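Local coordinates for protein GH26C (Muricauda sp. MAR_2010_75, PDB 6Q78) that probably hydrolyses internal beta-1,4-mannosidic linkages of mannans, as a member of glycoside hydrolase family 26, at residues L73-I82 against L360-T370. Residues are numbered along the deposited sequence; the frame is centred on the assembly and turned at random.
Sequences LKLLSQNSFI and LTHNDVKIGFT
Ile82 and Phe369 pair in parallel register: Ile82 N donates to Gly368 O (3.0 Å) and Thr370 N to Ile82 O (2.8 Å). Just before the strands a water sits between the backbones, accepting from Ile367 N and lying within hydrogen-bonding distance of Ser77 O and Ser80 O. Ser77 packs its CB against the Ile367 carbonyl (Ser77 CB to Ile367 O 3.3 Å), close to Gly368, while its OG turns back to Lys74 O. Phe81 carries much of the apolar part of the contact. With CG held between backbone N and carbonyl carbon (chi1 54°), its ring extends alongside Ile367 and crosses Leu360 at about a right angle, Phe81 CZ meeting Leu360 CD1 at 3.7 Å; Thr361 CG2 comes to the ring edge near its plane, 3.9 Å from Phe81 CE2. At the outer end, the extended Lys366 chain runs over Ser77 O and brings NZ to Gln78 OE1 (3.2 Å), while a salt bridge to Glu325 also holds the ammonium. The bend at chi2 of Gln78 (-46°) folds its amide back, NE2 giving a straight bond to Lys74 O (3.0 Å) on the face opposite Ser77 OG. A leucine here has no amide to offer, and Lys366 would probably be freer to swing, though still drawn to Glu325, while Lys74 O would be left with Ser77 OG as its side-chain donor. The contact joins the first and last strands, 81-86 and 369-372, closing the TIM barrel; strand 330-336 flanks the latter, helix 306-327 covers Leu360 and Ile367, and strand 402-403 pairs with Phe81.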
ATOM      1  N   LEU A  73     -14.049   2.179  -3.394  1.00  9.81           N
ATOM      2  CA  LEU A  73     -12.859   1.917  -4.208  1.00  9.71           C
ATOM      3  C   LEU A  73     -13.206   1.056  -5.403  1.00 11.54           C
ATOM      4  O   LEU A  73     -12.715   1.287  -6.516  1.00 12.58           O
ATOM      5  CB  LEU A  73     -11.782   1.205  -3.391  1.00 10.62           C
ATOM      6  CG  LEU A  73     -10.984   2.096  -2.451  1.00 11.18           C
ATOM      7  CD1 LEU A  73     -10.118   1.272  -1.530  1.00 11.97           C
ATOM      8  CD2 LEU A  73     -10.092   3.066  -3.260  1.00 13.76           C
ATOM      9  N   LYS A  74     -14.008   0.020  -5.174  1.00 11.24           N
ATOM     10  CA  LYS A  74     -14.392  -0.867  -6.264  1.00 15.38           C
ATOM     11  C   LYS A  74     -15.187  -0.106  -7.317  1.00 14.42           C
ATOM     12  O   LYS A  74     -14.960  -0.276  -8.522  1.00 16.80           O
ATOM     13  CB  LYS A  74     -15.191  -2.035  -5.690  1.00 12.69           C
ATOM     14  CG  LYS A  74     -15.647  -3.093  -6.689  1.00 14.03           C
ATOM     15  CD  LYS A  74     -14.487  -3.868  -7.282  1.00 14.92           C
ATOM     16  CE  LYS A  74     -15.053  -5.062  -8.040  1.00 15.70           C
ATOM     17  NZ  LYS A  74     -13.983  -5.684  -8.862  1.00 17.25           N
ATOM     18  N   LEU A  75     -16.094   0.779  -6.870  1.00 13.53           N
ATOM     19  CA  LEU A  75     -16.928   1.548  -7.788  1.00 14.82           C
ATOM     20  C   LEU A  75     -16.080   2.519  -8.605  1.00 14.61           C
ATOM     21  O   LEU A  75     -16.187   2.570  -9.838  1.00 17.76           O
ATOM     22  CB  LEU A  75     -18.010   2.305  -7.007  1.00 15.34           C
ATOM     23  CG  LEU A  75     -18.881   3.201  -7.883  1.00 18.77           C
ATOM     24  CD1 LEU A  75     -19.623   2.364  -8.894  1.00 19.65           C
ATOM     25  CD2 LEU A  75     -19.851   3.991  -7.015  1.00 21.37           C
ATOM     26  N   LEU A  76     -15.215   3.287  -7.937  1.00 13.59           N
ATOM     27  CA  LEU A  76     -14.477   4.293  -8.698  1.00 13.49           C
ATOM     28  C   LEU A  76     -13.452   3.645  -9.631  1.00 13.12           C
ATOM     29  O   LEU A  76     -13.166   4.195 -10.710  1.00 14.59           O
ATOM     30  CB  LEU A  76     -13.865   5.351  -7.788  1.00 21.98           C
ATOM     31  CG  LEU A  76     -12.634   4.971  -7.012  1.00 18.30           C
ATOM     32  CD1 LEU A  76     -11.364   5.139  -7.865  1.00 18.77           C
ATOM     33  CD2 LEU A  76     -12.543   5.905  -5.787  1.00 17.06           C
ATOM     34  N   SER A  77     -12.994   2.433  -9.303  1.00 13.24           N
ATOM     35  CA  SER A  77     -12.034   1.744 -10.172  1.00 13.09           C
ATOM     36  C   SER A  77     -12.600   1.444 -11.563  1.00 18.50           C
ATOM     37  O   SER A  77     -11.823   1.160 -12.485  1.00 15.75           O
ATOM     38  CB  SER A  77     -11.486   0.461  -9.499  1.00 14.98           C
ATOM     39  OG  SER A  77     -12.451  -0.574  -9.588  1.00 18.72           O
ATOM     40  N   GLN A  78     -13.931   1.449 -11.752  1.00 15.90           N
ATOM     41  CA  GLN A  78     -14.463   1.178 -13.089  1.00 19.32           C
ATOM     42  C   GLN A  78     -13.921   2.158 -14.120  1.00 18.14           C
ATOM     43  O   GLN A  78     -13.694   1.785 -15.281  1.00 21.67           O
ATOM     44  CB  GLN A  78     -16.000   1.216 -13.094  1.00 19.90           C
ATOM     45  CG  GLN A  78     -16.621   0.223 -12.123  1.00 24.77           C
ATOM     46  CD  GLN A  78     -15.963  -1.162 -12.227  1.00 29.67           C
ATOM     47  OE1 GLN A  78     -16.120  -1.845 -13.234  1.00 31.70           O
ATOM     48  NE2 GLN A  78     -15.203  -1.564 -11.197  1.00 35.37           N
ATOM     49  N   ASN A  79     -13.692   3.409 -13.725  1.00 15.70           N
ATOM     50  CA  ASN A  79     -13.185   4.361 -14.698  1.00 13.43           C
ATOM     51  C   ASN A  79     -12.187   5.376 -14.162  1.00 21.02           C
ATOM     52  O   ASN A  79     -11.839   6.302 -14.903  1.00 22.13           O
ATOM     53  CB  ASN A  79     -14.343   5.137 -15.330  1.00 22.51           C
ATOM     54  CG  ASN A  79     -15.159   5.880 -14.313  1.00 20.21           C
ATOM     55  OD1 ASN A  79     -14.759   6.043 -13.164  1.00 30.32           O
ATOM     56  ND2 ASN A  79     -16.336   6.347 -14.738  1.00 31.98           N
ATOM     57  N   SER A  80     -11.735   5.274 -12.918  1.00 14.65           N
ATOM     58  CA  SER A  80     -10.881   6.303 -12.347  1.00 13.36           C
ATOM     59  C   SER A  80      -9.955   5.624 -11.349  1.00 10.66           C
ATOM     60  O   SER A  80     -10.090   4.421 -11.077  1.00 11.88           O
ATOM     61  CB  SER A  80     -11.717   7.340 -11.576  1.00 12.38           C
ATOM     62  OG  SER A  80     -12.601   8.067 -12.434  1.00 23.57           O
ATOM     63  N   PHE A  81      -9.020   6.401 -10.783  1.00  9.91           N
ATOM     64  CA  PHE A  81      -8.181   5.873  -9.712  1.00  9.42           C
ATOM     65  C   PHE A  81      -7.632   7.002  -8.832  1.00 10.25           C
ATOM     66  O   PHE A  81      -7.335   8.107  -9.308  1.00 10.71           O
ATOM     67  CB  PHE A  81      -7.023   4.993 -10.244  1.00 11.22           C
ATOM     68  CG  PHE A  81      -6.180   5.667 -11.280  1.00  9.90           C
ATOM     69  CD1 PHE A  81      -5.105   6.461 -10.901  1.00 11.01           C
ATOM     70  CD2 PHE A  81      -6.443   5.498 -12.622  1.00 11.38           C
ATOM     71  CE1 PHE A  81      -4.338   7.121 -11.855  1.00 11.63           C
ATOM     72  CE2 PHE A  81      -5.661   6.134 -13.605  1.00 12.45           C
ATOM     73  CZ  PHE A  81      -4.601   6.942 -13.218  1.00 15.13           C
ATOM     74  N   ILE A  82      -7.483   6.699  -7.551  1.00  9.06           N
ATOM     75  CA  ILE A  82      -6.877   7.658  -6.623  1.00  8.40           C
ATOM     76  C   ILE A  82      -5.369   7.590  -6.754  1.00  8.97           C
ATOM     77  O   ILE A  82      -4.805   6.501  -6.903  1.00  9.71           O
ATOM     78  CB  ILE A  82      -7.332   7.333  -5.193  1.00  7.95           C
ATOM     79  CG1 ILE A  82      -8.845   7.556  -5.080  1.00  9.73           C
ATOM     80  CG2 ILE A  82      -6.604   8.198  -4.162  1.00 11.94           C
ATOM     81  CD1 ILE A  82      -9.450   7.031  -3.754  1.00  9.96           C
ATOM     82  N   LEU A 360      -1.458   2.525 -16.636  1.00 13.00           N
ATOM     83  CA  LEU A 360      -2.587   2.478 -15.707  1.00 12.99           C
ATOM     84  C   LEU A 360      -3.942   2.423 -16.393  1.00 14.04           C
ATOM     85  O   LEU A 360      -4.939   2.132 -15.723  1.00 15.46           O
ATOM     86  CB  LEU A 360      -2.574   3.717 -14.802  1.00 13.08           C
ATOM     87  CG  LEU A 360      -1.392   3.865 -13.847  1.00 14.14           C
ATOM     88  CD1 LEU A 360      -1.389   5.205 -13.102  1.00 13.70           C
ATOM     89  CD2 LEU A 360      -1.453   2.740 -12.841  1.00 18.78           C
ATOM     90  N   THR A 361      -4.016   2.685 -17.698  1.00 14.16           N
ATOM     91  CA  THR A 361      -5.323   2.824 -18.325  1.00 15.35           C
ATOM     92  C   THR A 361      -5.505   1.985 -19.589  1.00 15.80           C
ATOM     93  O   THR A 361      -6.638   1.649 -19.929  1.00 17.97           O
ATOM     94  CB  THR A 361      -5.638   4.299 -18.650  1.00 15.16           C
ATOM     95  OG1 THR A 361      -4.657   4.829 -19.561  1.00 19.50           O
ATOM     96  CG2 THR A 361      -5.674   5.142 -17.397  1.00 17.09           C
ATOM     97  N   HIS A 362      -4.441   1.693 -20.335  1.00 17.91           N
ATOM     98  CA  HIS A 362      -4.622   1.041 -21.632  1.00 20.84           C
ATOM     99  C   HIS A 362      -5.283  -0.312 -21.444  1.00 21.01           C
ATOM    100  O   HIS A 362      -5.079  -0.988 -20.431  1.00 19.30           O
ATOM    101  CB  HIS A 362      -3.257   0.830 -22.292  1.00 17.40           C
ATOM    102  CG  HIS A 362      -3.319   0.192 -23.647  1.00 20.83           C
ATOM    103  ND1 HIS A 362      -3.704   0.884 -24.773  1.00 32.37           N
ATOM    104  CD2 HIS A 362      -3.020  -1.065 -24.056  1.00 31.86           C
ATOM    105  CE1 HIS A 362      -3.658   0.076 -25.818  1.00 28.31           C
ATOM    106  NE2 HIS A 362      -3.247  -1.113 -25.409  1.00 31.75           N
ATOM    107  N   ASN A 363      -6.069  -0.723 -22.442  1.00 19.97           N
ATOM    108  CA  ASN A 363      -6.679  -2.049 -22.435  1.00 22.01           C
ATOM    109  C   ASN A 363      -7.630  -2.230 -21.254  1.00 21.09           C
ATOM    110  O   ASN A 363      -7.744  -3.323 -20.690  1.00 19.22           O
ATOM    111  CB  ASN A 363      -5.621  -3.161 -22.488  1.00 22.68           C
ATOM    112  CG  ASN A 363      -6.181  -4.488 -22.994  1.00 36.57           C
ATOM    113  OD1 ASN A 363      -7.172  -4.523 -23.740  1.00 41.20           O
ATOM    114  ND2 ASN A 363      -5.545  -5.586 -22.593  1.00 36.22           N
ATOM    115  N   ASP A 364      -8.312  -1.155 -20.860  1.00 18.97           N
ATOM    116  CA  ASP A 364      -9.390  -1.246 -19.865  1.00 22.57           C
ATOM    117  C   ASP A 364      -8.930  -1.806 -18.510  1.00 23.89           C
ATOM    118  O   ASP A 364      -9.667  -2.532 -17.848  1.00 18.72           O
ATOM    119  CB  ASP A 364     -10.575  -2.039 -20.425  1.00 21.04           C
ATOM    120  CG  ASP A 364     -11.160  -1.375 -21.655  1.00 42.07           C
ATOM    121  OD1 ASP A 364     -11.699  -0.255 -21.501  1.00 44.03           O
ATOM    122  OD2 ASP A 364     -11.067  -1.947 -22.767  1.00 49.28           O
ATOM    123  N   VAL A 365      -7.708  -1.469 -18.091  1.00 15.62           N
ATOM    124  CA  VAL A 365      -7.291  -1.726 -16.709  1.00 14.10           C
ATOM    125  C   VAL A 365      -8.226  -0.982 -15.754  1.00 14.56           C
ATOM    126  O   VAL A 365      -8.613   0.169 -16.000  1.00 17.88           O
ATOM    127  CB  VAL A 365      -5.819  -1.293 -16.529  1.00 16.25           C
ATOM    128  CG1 VAL A 365      -5.406  -1.228 -15.041  1.00 13.18           C
ATOM    129  CG2 VAL A 365      -4.860  -2.230 -17.301  1.00 16.23           C
ATOM    130  N   LYS A 366      -8.616  -1.651 -14.665  1.00 13.74           N
ATOM    131  CA  LYS A 366      -9.455  -1.076 -13.612  1.00 14.92           C
ATOM    132  C   LYS A 366      -8.728  -1.211 -12.281  1.00 14.73           C
ATOM    133  O   LYS A 366      -8.566  -2.325 -11.764  1.00 13.45           O
ATOM    134  CB  LYS A 366     -10.810  -1.777 -13.546  1.00 14.08           C
ATOM    135  CG  LYS A 366     -11.669  -1.584 -14.779  1.00 19.10           C
ATOM    136  CD  LYS A 366     -12.983  -2.346 -14.644  1.00 23.32           C
ATOM    137  CE  LYS A 366     -13.782  -2.241 -15.921  1.00 30.46           C
ATOM    138  NZ  LYS A 366     -14.964  -3.148 -15.862  1.00 34.51           N
ATOM    139  N   ILE A 367      -8.297  -0.080 -11.700  1.00 12.20           N
ATOM    140  CA  ILE A 367      -7.602  -0.093 -10.414  1.00 10.32           C
ATOM    141  C   ILE A 367      -8.228   0.964  -9.518  1.00 10.36           C
ATOM    142  O   ILE A 367      -8.669   2.008  -9.995  1.00 12.05           O
ATOM    143  CB  ILE A 367      -6.086   0.183 -10.548  1.00 11.40           C
ATOM    144  CG1 ILE A 367      -5.839   1.449 -11.377  1.00 12.71           C
ATOM    145  CG2 ILE A 367      -5.326  -1.039 -11.119  1.00 10.57           C
ATOM    146  CD1 ILE A 367      -4.469   2.092 -11.097  1.00 15.56           C
ATOM    147  N   GLY A 368      -8.235   0.693  -8.210  1.00 10.38           N
ATOM    148  CA  GLY A 368      -8.804   1.662  -7.284  1.00  8.55           C
ATOM    149  C   GLY A 368      -7.833   2.765  -6.946  1.00 10.26           C
ATOM    150  O   GLY A 368      -8.248   3.904  -6.691  1.00 11.45           O
ATOM    151  N   PHE A 369      -6.538   2.464  -6.938  1.00  9.02           N
ATOM    152  CA  PHE A 369      -5.562   3.464  -6.527  1.00  7.56           C
ATOM    153  C   PHE A 369      -4.174   3.076  -6.978  1.00  9.30           C
ATOM    154  O   PHE A 369      -3.893   1.907  -7.264  1.00  9.34           O
ATOM    155  CB  PHE A 369      -5.591   3.721  -5.010  1.00  9.95           C
ATOM    156  CG  PHE A 369      -5.129   2.566  -4.177  1.00  8.32           C
ATOM    157  CD1 PHE A 369      -6.020   1.629  -3.737  1.00 11.15           C
ATOM    158  CD2 PHE A 369      -3.802   2.450  -3.805  1.00 10.13           C
ATOM    159  CE1 PHE A 369      -5.584   0.551  -2.908  1.00 11.19           C
ATOM    160  CE2 PHE A 369      -3.366   1.403  -2.956  1.00  9.92           C
ATOM    161  CZ  PHE A 369      -4.267   0.470  -2.520  1.00 11.08           C
ATOM    162  N   THR A 370      -3.308   4.089  -7.067  1.00  9.19           N
ATOM    163  CA  THR A 370      -1.883   3.856  -7.177  1.00  8.42           C
ATOM    164  C   THR A 370      -1.172   4.776  -6.206  1.00  7.59           C
ATOM    165  O   THR A 370      -1.711   5.804  -5.804  1.00  9.27           O
ATOM    166  CB  THR A 370      -1.393   3.971  -8.611  1.00 10.19           C
ATOM    167  OG1 THR A 370      -0.019   3.533  -8.657  1.00 11.68           O
ATOM    168  CG2 THR A 370      -1.489   5.396  -9.080  1.00  9.89           C
TER
HETATM  169  O   HOH W   1      -9.300   2.439 -12.938  1.00 14.79           O
HETATM  170  O   HOH W   2     -10.695  -2.918  -9.065  1.00 17.47           O
HETATM  171  O   HOH W   3     -11.129   1.628 -16.482  1.00 25.75           O